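Local structure of CghA (Chaetomium globosum, 6KBC) at residues R246-Y252 with E380-G386; M254-R258 with Y325-F329; N269-A273 with A285-P291; E337-L343 with E370-V376. The protein is a two-domain, beta-rich fungal protein with sequence families of the calycin clan, and holds the ligand WK1 in a pocket. All coordinates share one frame; numbering follows the deposited sequence.

Interaction 1: residues R246-Y252 with E380-G386; sequences RAQAGPY and ESVHGWG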
# COMPACT_ATOMS: atom_id res chain seq x y z
N ARG A 246 4.14 -2.09 5.64
CA ARG A 246 4.99 -3.14 5.11
C ARG A 246 6.26 -3.13 5.93
O ARG A 246 6.91 -2.09 6.04
CB ARG A 246 5.32 -2.94 3.63
CG ARG A 246 6.11 -4.14 3.08
CD ARG A 246 6.65 -3.88 1.68
NE ARG A 246 5.66 -3.33 0.77
CZ ARG A 246 4.64 -4.00 0.25
NH1 ARG A 246 4.46 -5.29 0.53
NH2 ARG A 246 3.81 -3.39 -0.59
N ALA A 247 6.61 -4.27 6.53
CA ALA A 247 7.75 -4.31 7.42
C ALA A 247 8.42 -5.67 7.34
O ALA A 247 7.76 -6.68 7.10
CB ALA A 247 7.36 -4.05 8.88
N GLN A 248 9.71 -5.68 7.62
CA GLN A 248 10.49 -6.91 7.70
C GLN A 248 11.34 -6.86 8.97
O GLN A 248 11.98 -5.84 9.24
CB GLN A 248 11.39 -7.10 6.48
CG GLN A 248 12.27 -8.37 6.59
CD GLN A 248 13.11 -8.61 5.35
OE1 GLN A 248 13.73 -7.69 4.81
NE2 GLN A 248 13.10 -9.84 4.86
N ALA A 249 11.31 -7.93 9.75
CA ALA A 249 12.10 -8.02 10.98
C ALA A 249 12.53 -9.47 11.15
O ALA A 249 11.69 -10.33 11.41
CB ALA A 249 11.31 -7.54 12.21
N GLY A 250 13.82 -9.73 11.01
CA GLY A 250 14.30 -11.09 11.07
C GLY A 250 13.64 -11.94 10.01
O GLY A 250 13.56 -11.56 8.84
N PRO A 251 13.11 -13.10 10.40
CA PRO A 251 12.42 -13.96 9.42
C PRO A 251 11.03 -13.47 9.05
O PRO A 251 10.40 -14.07 8.16
CB PRO A 251 12.33 -15.30 10.15
CG PRO A 251 12.18 -14.90 11.58
CD PRO A 251 13.03 -13.66 11.76
N TYR A 252 10.53 -12.41 9.68
CA TYR A 252 9.13 -12.01 9.54
C TYR A 252 8.98 -10.94 8.48
O TYR A 252 9.73 -9.96 8.45
CB TYR A 252 8.57 -11.50 10.87
CG TYR A 252 8.52 -12.56 11.92
CD1 TYR A 252 7.64 -13.63 11.80
CD2 TYR A 252 9.39 -12.53 12.99
CE1 TYR A 252 7.60 -14.61 12.77
CE2 TYR A 252 9.36 -13.50 13.95
CZ TYR A 252 8.47 -14.54 13.84
OH TYR A 252 8.45 -15.51 14.81
N GLU A 380 12.00 -14.85 21.52
CA GLU A 380 12.31 -14.19 20.26
C GLU A 380 12.17 -12.67 20.40
O GLU A 380 11.19 -12.17 20.96
CB GLU A 380 11.39 -14.70 19.17
CG GLU A 380 11.69 -14.11 17.83
CD GLU A 380 10.92 -14.80 16.75
OE1 GLU A 380 11.55 -15.16 15.72
OE2 GLU A 380 9.69 -14.95 16.91
N SER A 381 13.16 -11.96 19.89
CA SER A 381 13.14 -10.50 19.88
C SER A 381 13.84 -10.06 18.60
O SER A 381 15.06 -9.87 18.59
CB SER A 381 13.81 -9.93 21.12
OG SER A 381 13.80 -8.52 21.09
N VAL A 382 13.07 -9.93 17.51
CA VAL A 382 13.66 -9.61 16.21
C VAL A 382 13.71 -8.10 16.04
O VAL A 382 13.08 -7.35 16.80
CB VAL A 382 12.89 -10.29 15.05
CG1 VAL A 382 13.08 -11.79 15.12
CG2 VAL A 382 11.43 -9.93 15.09
N HIS A 383 14.46 -7.64 15.05
CA HIS A 383 14.63 -6.22 14.81
C HIS A 383 14.60 -5.96 13.31
O HIS A 383 15.21 -6.70 12.54
CB HIS A 383 15.95 -5.67 15.42
CG HIS A 383 16.09 -4.19 15.28
ND1 HIS A 383 16.57 -3.59 14.13
CD2 HIS A 383 15.74 -3.17 16.10
CE1 HIS A 383 16.55 -2.28 14.27
NE2 HIS A 383 16.05 -2.00 15.46
N GLY A 384 13.89 -4.93 12.91
CA GLY A 384 13.82 -4.65 11.50
C GLY A 384 13.24 -3.28 11.24
O GLY A 384 13.21 -2.42 12.12
N TRP A 385 12.78 -3.12 10.01
CA TRP A 385 12.41 -1.82 9.48
C TRP A 385 11.19 -1.99 8.59
O TRP A 385 10.94 -3.06 8.04
CB TRP A 385 13.58 -1.22 8.69
CG TRP A 385 14.71 -0.96 9.59
CD1 TRP A 385 15.78 -1.77 9.85
CD2 TRP A 385 14.85 0.17 10.42
NE1 TRP A 385 16.59 -1.19 10.79
CE2 TRP A 385 16.04 0.01 11.16
CE3 TRP A 385 14.08 1.32 10.62
CZ2 TRP A 385 16.49 0.96 12.07
CZ3 TRP A 385 14.53 2.27 11.52
CH2 TRP A 385 15.72 2.08 12.24
N GLY A 386 10.46 -0.91 8.43
CA GLY A 386 9.28 -0.96 7.59
C GLY A 386 8.77 0.43 7.34
O GLY A 386 9.41 1.42 7.68
O HOH W 1 15.63 -7.39 9.95
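Ala247 and Gln248 lie beside Gly386 and Trp385 in an antiparallel strand pair, the axes of the short segments coming within 4.6 Å at an angle of 152°. Gln248 and Trp385 form the hydrogen-bonded pair: Gln248 N reaches Trp385 O at 2.9 Å almost straight, while the return bond, from Trp385 N to Gln248 O at 2.9 Å, is more bent. Next to it the CA atoms of Ala247 and Gly386 close to 3.7 Å, a spacing that suits a glycine. Nearer the turn, one water accepts from Gly250 N and donates to His383 O at 2.7 Å. The type II' turn Ala249-Tyr252, closed by its own backbone bonds (Ala249 N to Tyr252 O, Tyr252 N to Ala249 O), returns over Val382. CG2 of Val382 meets Ala249 CB at 3.7 Å and the edge of the Tyr252 ring, while its CG1 packs on Pro251 CD. Glu380, extended with CG anti to the backbone N (chi1 -177°), brings its carboxylate to the ring edge, planes 69° apart. Tyr252 OH donates to the syn lone pair of Glu380 OE2 over a short 2.5 Å. Arg277, salt-bridged to Glu380 OE1 and bonded to Tyr252 OH, and Leu375 N, which donates to OE2, would be expected to favour an ionised Glu380; this charged network ties the Tyr252 side chain to the 380 end of segment 380-386.

Interaction 2: residues M254-R258 with Y325-F329; sequences MAVMR and YRLEF. With WK1 ((2S)-3-[(2S,4E)-4-[[(1R,2S,4aR,6S,8R,8aS)-2-[(E)-but-2-en-2-yl]-6,8-dimethyl-1,2,4a,5,6,7,8,8a-octahydronaphthalen-1-yl]-oxidanyl-methylidene]-3,5-bis(oxidanylidene)pyrrolidin-2-yl]-2-methyl-2-oxidanyl-propanoic acid), chain B.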
# COMPACT_ATOMS: atom_id res chain seq x y z
N MET A 254 5.66 -8.62 7.11
CA MET A 254 4.27 -8.31 7.42
C MET A 254 3.78 -7.18 6.53
O MET A 254 4.52 -6.23 6.23
CB MET A 254 4.06 -7.94 8.90
CG MET A 254 4.61 -6.61 9.36
SD MET A 254 5.26 -6.64 11.06
CE MET A 254 6.50 -7.95 11.04
N ALA A 255 2.53 -7.30 6.08
CA ALA A 255 1.94 -6.30 5.22
C ALA A 255 0.48 -6.16 5.62
O ALA A 255 -0.18 -7.15 5.92
CB ALA A 255 2.08 -6.66 3.74
N VAL A 256 0.01 -4.92 5.70
CA VAL A 256 -1.28 -4.64 6.32
C VAL A 256 -1.96 -3.55 5.52
O VAL A 256 -1.34 -2.56 5.13
CB VAL A 256 -1.15 -4.18 7.79
CG1 VAL A 256 -2.52 -3.76 8.35
CG2 VAL A 256 -0.56 -5.29 8.65
N MET A 257 -3.26 -3.72 5.31
CA MET A 257 -4.15 -2.62 4.93
C MET A 257 -5.35 -2.77 5.85
O MET A 257 -6.13 -3.71 5.67
CB MET A 257 -4.55 -2.69 3.46
CG MET A 257 -5.33 -1.46 2.95
SD MET A 257 -4.90 0.18 3.58
CE MET A 257 -3.45 0.42 2.58
N ARG A 258 -5.44 -1.92 6.88
CA ARG A 258 -6.53 -1.97 7.86
C ARG A 258 -7.38 -0.71 7.76
O ARG A 258 -6.85 0.41 7.79
CB ARG A 258 -5.99 -2.14 9.31
CG ARG A 258 -7.15 -2.36 10.33
CD ARG A 258 -7.52 -0.96 10.79
NE ARG A 258 -6.54 -0.28 11.63
CZ ARG A 258 -6.36 1.03 11.64
NH1 ARG A 258 -6.74 1.72 10.56
NH2 ARG A 258 -5.56 1.59 12.53
N TYR A 325 2.60 1.87 16.00
CA TYR A 325 1.51 0.92 16.02
C TYR A 325 2.02 -0.40 16.55
O TYR A 325 3.16 -0.80 16.25
CB TYR A 325 0.93 0.70 14.62
CG TYR A 325 -0.29 1.53 14.28
CD1 TYR A 325 -1.57 1.10 14.62
CD2 TYR A 325 -0.16 2.74 13.58
CE1 TYR A 325 -2.69 1.86 14.31
CE2 TYR A 325 -1.27 3.49 13.25
CZ TYR A 325 -2.54 3.04 13.61
OH TYR A 325 -3.65 3.79 13.29
N ARG A 326 1.19 -1.09 17.30
CA ARG A 326 1.42 -2.49 17.62
C ARG A 326 0.61 -3.33 16.66
O ARG A 326 -0.55 -3.02 16.39
CB ARG A 326 1.03 -2.80 19.07
CG ARG A 326 1.13 -4.28 19.43
CD ARG A 326 1.13 -4.42 20.96
NE ARG A 326 2.30 -3.75 21.50
CZ ARG A 326 2.39 -3.21 22.71
NH1 ARG A 326 1.37 -3.28 23.56
NH2 ARG A 326 3.52 -2.61 23.08
N LEU A 327 1.24 -4.37 16.09
CA LEU A 327 0.59 -5.36 15.25
C LEU A 327 0.66 -6.70 15.96
O LEU A 327 1.76 -7.23 16.19
CB LEU A 327 1.26 -5.51 13.88
CG LEU A 327 1.28 -4.30 12.96
CD1 LEU A 327 1.92 -4.73 11.63
CD2 LEU A 327 -0.12 -3.77 12.78
N GLU A 328 -0.49 -7.27 16.28
CA GLU A 328 -0.55 -8.59 16.89
C GLU A 328 -1.23 -9.52 15.90
O GLU A 328 -2.42 -9.37 15.63
CB GLU A 328 -1.30 -8.54 18.21
CG GLU A 328 -1.51 -9.89 18.86
CD GLU A 328 -2.63 -9.79 19.86
OE1 GLU A 328 -2.33 -9.69 21.06
OE2 GLU A 328 -3.81 -9.78 19.43
N PHE A 329 -0.47 -10.46 15.34
CA PHE A 329 -1.04 -11.44 14.43
C PHE A 329 -1.40 -12.69 15.20
O PHE A 329 -0.68 -13.10 16.10
CB PHE A 329 -0.04 -11.80 13.31
CG PHE A 329 0.11 -10.74 12.27
CD1 PHE A 329 -0.70 -10.75 11.16
CD2 PHE A 329 1.07 -9.75 12.41
CE1 PHE A 329 -0.54 -9.77 10.17
CE2 PHE A 329 1.23 -8.78 11.44
CZ PHE A 329 0.42 -8.80 10.31
O WK1 B . -0.25 12.27 -1.82
C17 WK1 B . 0.41 11.31 -1.51
O1 WK1 B . 1.55 11.18 -1.85
C19 WK1 B . -0.18 10.25 -0.68
O2 WK1 B . -1.45 10.56 -0.23
C18 WK1 B . 0.65 10.08 0.55
C20 WK1 B . -0.23 9.06 -1.61
C22 WK1 B . -0.43 7.81 -0.86
N WK1 B . -0.32 6.56 -1.59
C21 WK1 B . -1.33 5.76 -1.25
O5 WK1 B . -1.47 4.55 -1.75
C23 WK1 B . -1.67 7.64 -0.14
O4 WK1 B . -2.22 8.53 0.66
C24 WK1 B . -2.29 6.37 -0.32
C16 WK1 B . -3.52 5.89 0.30
O3 WK1 B . -4.12 6.68 1.11
C9 WK1 B . -3.96 4.50 0.11
C8 WK1 B . -3.12 3.79 1.21
C12 WK1 B . -1.68 4.23 1.44
C13 WK1 B . -0.66 3.62 0.89
C90 WK1 B . 0.74 4.08 1.14
C14 WK1 B . -1.40 5.39 2.33
C7 WK1 B . -3.77 3.87 2.55
C6 WK1 B . -5.02 3.48 2.67
C3 WK1 B . -5.78 3.26 1.41
C4 WK1 B . -5.44 4.26 0.32
C5 WK1 B . -6.05 3.73 -0.97
C11 WK1 B . -5.93 4.76 -2.05
C2 WK1 B . -7.26 3.05 1.55
C1 WK1 B . -7.67 2.32 0.30
C10 WK1 B . -9.08 1.81 0.30
C WK1 B . -7.49 3.27 -0.84
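Met254 and Val256 face Leu327 and Phe329 across the interior of a curled, barrel-like sheet, consistent with the calycin relationship of this domain. The two strands are not sheet neighbours: the axes of the short segments stay 10.2 Å apart and cross at 106°, so side chains alone span the gap. The tight part is apolar. Leu327 CD1 sits 3.9 Å from Met254 SD and 3.9 Å from Val256 CG2, touching both with a single methyl. Met254 reaches it because CG lies between the backbone N and the carbonyl carbon (chi1 71°) and the chain then bends. Phe329 completes the cluster, its CE2 3.9 Å from Met254 CB and its CZ 4.0 Å from Val256 CG2, both approached obliquely. The loose part is polar, though also buried. Arg258 and Tyr325 cross at about a right angle, guanidinium and ring planes 62° apart, and the bond from Arg258 NH2 to Tyr325 OH is weak, 3.0 Å and poorly aligned. Stronger partners lie outside: Asp241 forms a salt bridge to Arg258 NH1, and Tyr325 OH is bonded to Lys307. From the other face of strand 254-258, Met257 belongs to the ligand pocket, its SD 3.4 Å from C6 of WK1.

Interaction 3: residues N269-A273 with A285-P291; sequences NTVNA and ALRSLPP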
# COMPACT_ATOMS: atom_id res chain seq x y z
N ASN A 269 -14.29 -2.62 11.62
CA ASN A 269 -12.85 -2.84 11.67
C ASN A 269 -12.54 -3.92 10.65
O ASN A 269 -12.93 -5.08 10.84
CB ASN A 269 -12.46 -3.27 13.09
CG ASN A 269 -11.01 -2.97 13.42
OD1 ASN A 269 -10.22 -2.58 12.56
ND2 ASN A 269 -10.66 -3.15 14.68
N THR A 270 -11.90 -3.55 9.55
CA THR A 270 -11.62 -4.50 8.48
C THR A 270 -10.15 -4.44 8.08
O THR A 270 -9.47 -3.42 8.28
CB THR A 270 -12.51 -4.26 7.24
OG1 THR A 270 -12.22 -2.97 6.67
CG2 THR A 270 -13.99 -4.30 7.63
N VAL A 271 -9.66 -5.53 7.49
CA VAL A 271 -8.23 -5.62 7.20
C VAL A 271 -7.99 -6.67 6.12
O VAL A 271 -8.67 -7.69 6.04
CB VAL A 271 -7.42 -5.95 8.48
CG1 VAL A 271 -7.64 -7.38 8.93
CG2 VAL A 271 -5.94 -5.70 8.26
N ASN A 272 -6.98 -6.41 5.31
CA ASN A 272 -6.38 -7.44 4.47
C ASN A 272 -4.89 -7.41 4.78
O ASN A 272 -4.22 -6.43 4.47
CB ASN A 272 -6.67 -7.16 3.00
CG ASN A 272 -6.37 -8.35 2.13
OD1 ASN A 272 -5.23 -8.82 2.09
ND2 ASN A 272 -7.41 -8.90 1.49
N ALA A 273 -4.41 -8.44 5.47
CA ALA A 273 -3.06 -8.41 6.01
C ALA A 273 -2.47 -9.81 5.96
O ALA A 273 -3.19 -10.81 5.85
CB ALA A 273 -3.03 -7.91 7.46
N ALA A 285 -4.45 -12.81 7.53
CA ALA A 285 -5.27 -12.04 8.46
C ALA A 285 -6.28 -11.22 7.69
O ALA A 285 -5.99 -10.13 7.19
CB ALA A 285 -4.39 -11.16 9.34
N LEU A 286 -7.50 -11.75 7.58
CA LEU A 286 -8.61 -11.04 6.97
C LEU A 286 -9.60 -10.57 8.02
O LEU A 286 -10.70 -10.12 7.68
CB LEU A 286 -9.29 -11.93 5.94
CG LEU A 286 -8.34 -12.39 4.84
CD1 LEU A 286 -9.02 -13.45 3.99
CD2 LEU A 286 -7.88 -11.19 3.99
N ARG A 287 -9.24 -10.69 9.29
CA ARG A 287 -10.05 -10.28 10.42
C ARG A 287 -9.24 -9.30 11.27
O ARG A 287 -8.09 -9.59 11.62
CB ARG A 287 -10.47 -11.51 11.25
CG ARG A 287 -11.25 -11.20 12.53
CD ARG A 287 -11.51 -12.49 13.31
NE ARG A 287 -12.52 -13.32 12.64
CZ ARG A 287 -12.97 -14.47 13.11
NH1 ARG A 287 -12.50 -14.94 14.26
NH2 ARG A 287 -13.90 -15.15 12.44
N SER A 288 -9.83 -8.15 11.58
CA SER A 288 -9.18 -7.10 12.36
C SER A 288 -9.83 -7.03 13.74
O SER A 288 -11.03 -6.77 13.84
CB SER A 288 -9.32 -5.76 11.63
OG SER A 288 -8.55 -4.73 12.25
N LEU A 289 -9.02 -7.21 14.80
CA LEU A 289 -9.56 -7.34 16.14
C LEU A 289 -9.66 -5.99 16.84
O LEU A 289 -8.87 -5.08 16.55
CB LEU A 289 -8.68 -8.25 16.98
CG LEU A 289 -8.60 -9.65 16.39
CD1 LEU A 289 -7.53 -10.44 17.11
CD2 LEU A 289 -9.99 -10.32 16.52
N PRO A 290 -10.59 -5.87 17.79
CA PRO A 290 -10.63 -4.67 18.64
C PRO A 290 -9.27 -4.40 19.25
O PRO A 290 -8.63 -5.30 19.81
CB PRO A 290 -11.66 -5.05 19.72
CG PRO A 290 -12.58 -6.02 19.01
CD PRO A 290 -11.68 -6.82 18.09
N PRO A 291 -8.78 -3.16 19.13
CA PRO A 291 -7.40 -2.85 19.54
C PRO A 291 -7.10 -3.10 21.02
O PRO A 291 -5.93 -3.23 21.37
CB PRO A 291 -7.28 -1.35 19.22
CG PRO A 291 -8.29 -1.12 18.13
CD PRO A 291 -9.45 -2.03 18.46
O HOH W 2 -12.52 -7.60 10.37
O HOH W 3 -11.82 -7.68 7.63
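Asn269 and Ser288 meet because each places its polar group trans to the main-chain nitrogen, with chi1 of -156° for Asn269 and -172° for Ser288, torsions that direct OD1 and OG at each other. Ser288 OG donates to Asn269 OD1 at 2.7 Å, but it approaches from above the amide, 66° out of the carbonyl plane, and therefore not along a lone pair. Val271 fills the neighbouring position, its CG1 packed against the backbone of Arg287 and Ser288 and against Ser288 CB. Direct backbone pairing is confined to the other end. There Ala273 N donates to Ala285 O at 2.9 Å and Ala285 N to Ala273 O at 2.9 Å, both bonds bent, in an antiparallel pair whose methyl groups project to the same face. This pair closes the open end of the hairpin of strands 269-277 and 280-285 in the C-terminal domain; the chain then continues to 288-289, which runs parallel to strand 302-308. Beyond the pair, as far as Asn269, two waters bridge the segments. One donates to Leu286 O at 2.7 Å and accepts from Val271 N at 3.1 Å; the second donates to Asn269 O at 2.6 Å and accepts from Ser288 N at 3.0 Å. On the opposite side of the strand from Val271, Leu286 runs alongside Asn272 and sets CD2 against the amide, whose ND2 is bonded to the carbonyl oxygens of Glu174 and Glu176. The chemistry thus changes from a directly bonded but bent bridge to water-mediated pairing and then a side-chain bond, while the segments stay close.

Interaction 4: residues E337-L343 with E370-V376; sequences EKWSFDL and EVTGGLV
Ser340 and Asp342 exchange backbone hydrogen bonds with Gly374 and Thr372 in both directions, and these bonds set the register of the contact between strands whose short segments run at 165° to each other. Gly374 N reaches Ser340 O at 2.9 Å and Asp342 N reaches Thr372 O at 2.8 Å. A fifth bond, from Val376 N to Lys338 O at 2.7 Å, carries the pairing past Leu375, and one water extends it by accepting from Lys338 N at 2.9 Å and donating to Val376 O at 2.9 Å. Weaker CA-H...O contacts lie between these bonds, for example from Phe341 CA to Thr372 O.

Most apolar contacts gather on the face that carries Trp339, Leu343, Val371 and Leu375. Leu375, with CG trans to its own N (chi1 178°), brings CD1 over the five-membered ring of Trp339, 4.0 Å from the centroid and 26° off the normal, a CH-pi contact. Glu337 CB lies over the same face of the indole. Leu343 and Val371 point the same way side by side, CG to CG2 at 3.9 Å. Between these pairs Phe341 sets CE1 3.6 Å from Gly374 N, lying against backbone where the glycines carry no side chain; Tyr252 meets the Phe341 ring edge-to-face.

The other face is mainly polar, though Val376 CG2 packs beside Lys338 CB and Ser340 CB. Thr372 OG1 shares a water with Asp342 OD2, weakly on the aspartate side, while Asp342 OD1 forms a salt bridge to Arg326. An antiparallel pair with a mainly apolar and a mainly polar face, interrupted by two glycines of positive phi, is consistent with the wall of a calycin-like beta-barrel.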
# COMPACT_ATOMS: atom_id res chain seq x y z
N GLU A 337 -0.31 -19.87 17.39
CA GLU A 337 0.75 -18.91 17.61
C GLU A 337 0.21 -17.50 17.52
O GLU A 337 -0.75 -17.21 16.79
CB GLU A 337 1.86 -19.11 16.58
CG GLU A 337 2.62 -20.43 16.77
CD GLU A 337 3.26 -20.92 15.49
OE1 GLU A 337 2.52 -21.07 14.49
OE2 GLU A 337 4.49 -21.14 15.49
N LYS A 338 0.82 -16.62 18.30
CA LYS A 338 0.61 -15.18 18.21
C LYS A 338 1.96 -14.52 18.04
O LYS A 338 2.94 -14.91 18.69
CB LYS A 338 -0.09 -14.62 19.47
CG LYS A 338 -1.53 -15.05 19.60
CD LYS A 338 -2.39 -14.07 20.46
CE LYS A 338 -1.61 -13.49 21.61
NZ LYS A 338 -2.45 -12.55 22.46
N TRP A 339 2.02 -13.53 17.17
CA TRP A 339 3.20 -12.71 17.03
C TRP A 339 2.81 -11.27 17.31
O TRP A 339 1.73 -10.82 16.91
CB TRP A 339 3.80 -12.83 15.64
CG TRP A 339 4.09 -14.24 15.23
CD1 TRP A 339 5.31 -14.88 15.30
CD2 TRP A 339 3.17 -15.19 14.69
NE1 TRP A 339 5.19 -16.18 14.83
CE2 TRP A 339 3.89 -16.38 14.43
CE3 TRP A 339 1.81 -15.15 14.37
CZ2 TRP A 339 3.29 -17.52 13.89
CZ3 TRP A 339 1.22 -16.28 13.81
CH2 TRP A 339 1.96 -17.45 13.59
N SER A 340 3.67 -10.55 18.02
CA SER A 340 3.42 -9.15 18.34
C SER A 340 4.63 -8.34 17.92
O SER A 340 5.76 -8.71 18.23
CB SER A 340 3.14 -8.94 19.83
OG SER A 340 2.60 -7.65 20.02
N PHE A 341 4.38 -7.25 17.20
CA PHE A 341 5.45 -6.37 16.76
C PHE A 341 5.09 -4.95 17.11
O PHE A 341 3.93 -4.53 16.96
CB PHE A 341 5.70 -6.47 15.24
CG PHE A 341 5.99 -7.86 14.78
CD1 PHE A 341 7.29 -8.36 14.82
CD2 PHE A 341 4.96 -8.69 14.35
CE1 PHE A 341 7.56 -9.67 14.39
CE2 PHE A 341 5.23 -9.99 13.93
CZ PHE A 341 6.53 -10.47 13.96
N ASP A 342 6.08 -4.21 17.56
CA ASP A 342 5.93 -2.77 17.74
C ASP A 342 6.61 -2.09 16.58
O ASP A 342 7.77 -2.38 16.27
CB ASP A 342 6.52 -2.33 19.08
CG ASP A 342 5.59 -2.64 20.24
OD1 ASP A 342 4.50 -3.22 20.00
OD2 ASP A 342 5.92 -2.28 21.38
N LEU A 343 5.87 -1.22 15.92
CA LEU A 343 6.37 -0.47 14.78
C LEU A 343 6.43 0.98 15.23
O LEU A 343 5.39 1.65 15.31
CB LEU A 343 5.47 -0.64 13.57
CG LEU A 343 5.66 -1.93 12.76
CD1 LEU A 343 5.34 -3.15 13.58
CD2 LEU A 343 4.74 -1.85 11.59
N GLU A 370 10.83 1.64 12.95
CA GLU A 370 11.67 0.59 13.49
C GLU A 370 10.77 -0.49 14.08
O GLU A 370 9.79 -0.18 14.77
CB GLU A 370 12.61 1.15 14.56
CG GLU A 370 13.72 0.21 14.96
CD GLU A 370 14.77 0.92 15.80
OE1 GLU A 370 14.60 2.14 16.05
OE2 GLU A 370 15.79 0.29 16.15
N VAL A 371 11.11 -1.75 13.82
CA VAL A 371 10.24 -2.88 14.13
C VAL A 371 10.94 -3.78 15.14
O VAL A 371 12.11 -4.14 14.95
CB VAL A 371 9.89 -3.67 12.85
CG1 VAL A 371 8.91 -4.81 13.15
CG2 VAL A 371 9.33 -2.72 11.80
N THR A 372 10.23 -4.14 16.20
CA THR A 372 10.70 -5.07 17.22
C THR A 372 9.58 -6.04 17.57
O THR A 372 8.41 -5.70 17.46
CB THR A 372 11.18 -4.32 18.48
OG1 THR A 372 10.05 -3.70 19.11
CG2 THR A 372 12.21 -3.25 18.14
N GLY A 373 9.95 -7.25 17.99
CA GLY A 373 8.98 -8.19 18.53
C GLY A 373 9.22 -9.63 18.13
O GLY A 373 10.37 -10.07 18.04
N GLY A 374 8.15 -10.39 17.91
CA GLY A 374 8.30 -11.77 17.51
C GLY A 374 7.21 -12.63 18.12
O GLY A 374 6.17 -12.13 18.54
N LEU A 375 7.49 -13.93 18.20
CA LEU A 375 6.52 -14.91 18.67
C LEU A 375 6.20 -14.70 20.15
O LEU A 375 7.10 -14.72 21.00
CB LEU A 375 7.07 -16.32 18.44
CG LEU A 375 6.19 -17.48 18.93
CD1 LEU A 375 4.91 -17.57 18.12
CD2 LEU A 375 6.97 -18.81 18.85
N VAL A 376 4.92 -14.51 20.45
CA VAL A 376 4.50 -14.31 21.83
C VAL A 376 4.75 -15.59 22.62
O VAL A 376 4.55 -16.70 22.11
CB VAL A 376 3.02 -13.90 21.87
CG1 VAL A 376 2.51 -13.79 23.33
CG2 VAL A 376 2.83 -12.57 21.14
O HOH W 4 2.31 -17.62 20.56
O HOH W 5 9.33 -1.69 20.91

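All four contacts lie in the C-terminal family region and draw on one curled sheet. Interactions 2, 3 and 4 are nested inside the loop closed by interaction 1; interaction 3 lies within 2, and interaction 4 follows both. Centres of 1 and 4 are 8 Å apart, as are those of 2 and 3; those of 1 and 3 are 20 Å apart. Neighbouring strands join them: 239-249 and 252-261 link 1 to 2, 252-261 and 269-277 link 2 to 3, 324-330 and 338-346 link 2 to 4, and 363-375 and 382-392 link 1 to 4. Interaction 2 crosses the interior through side chains, whereas 1 and 4 pair neighbouring strands and 3 is backbone-paired at only one end.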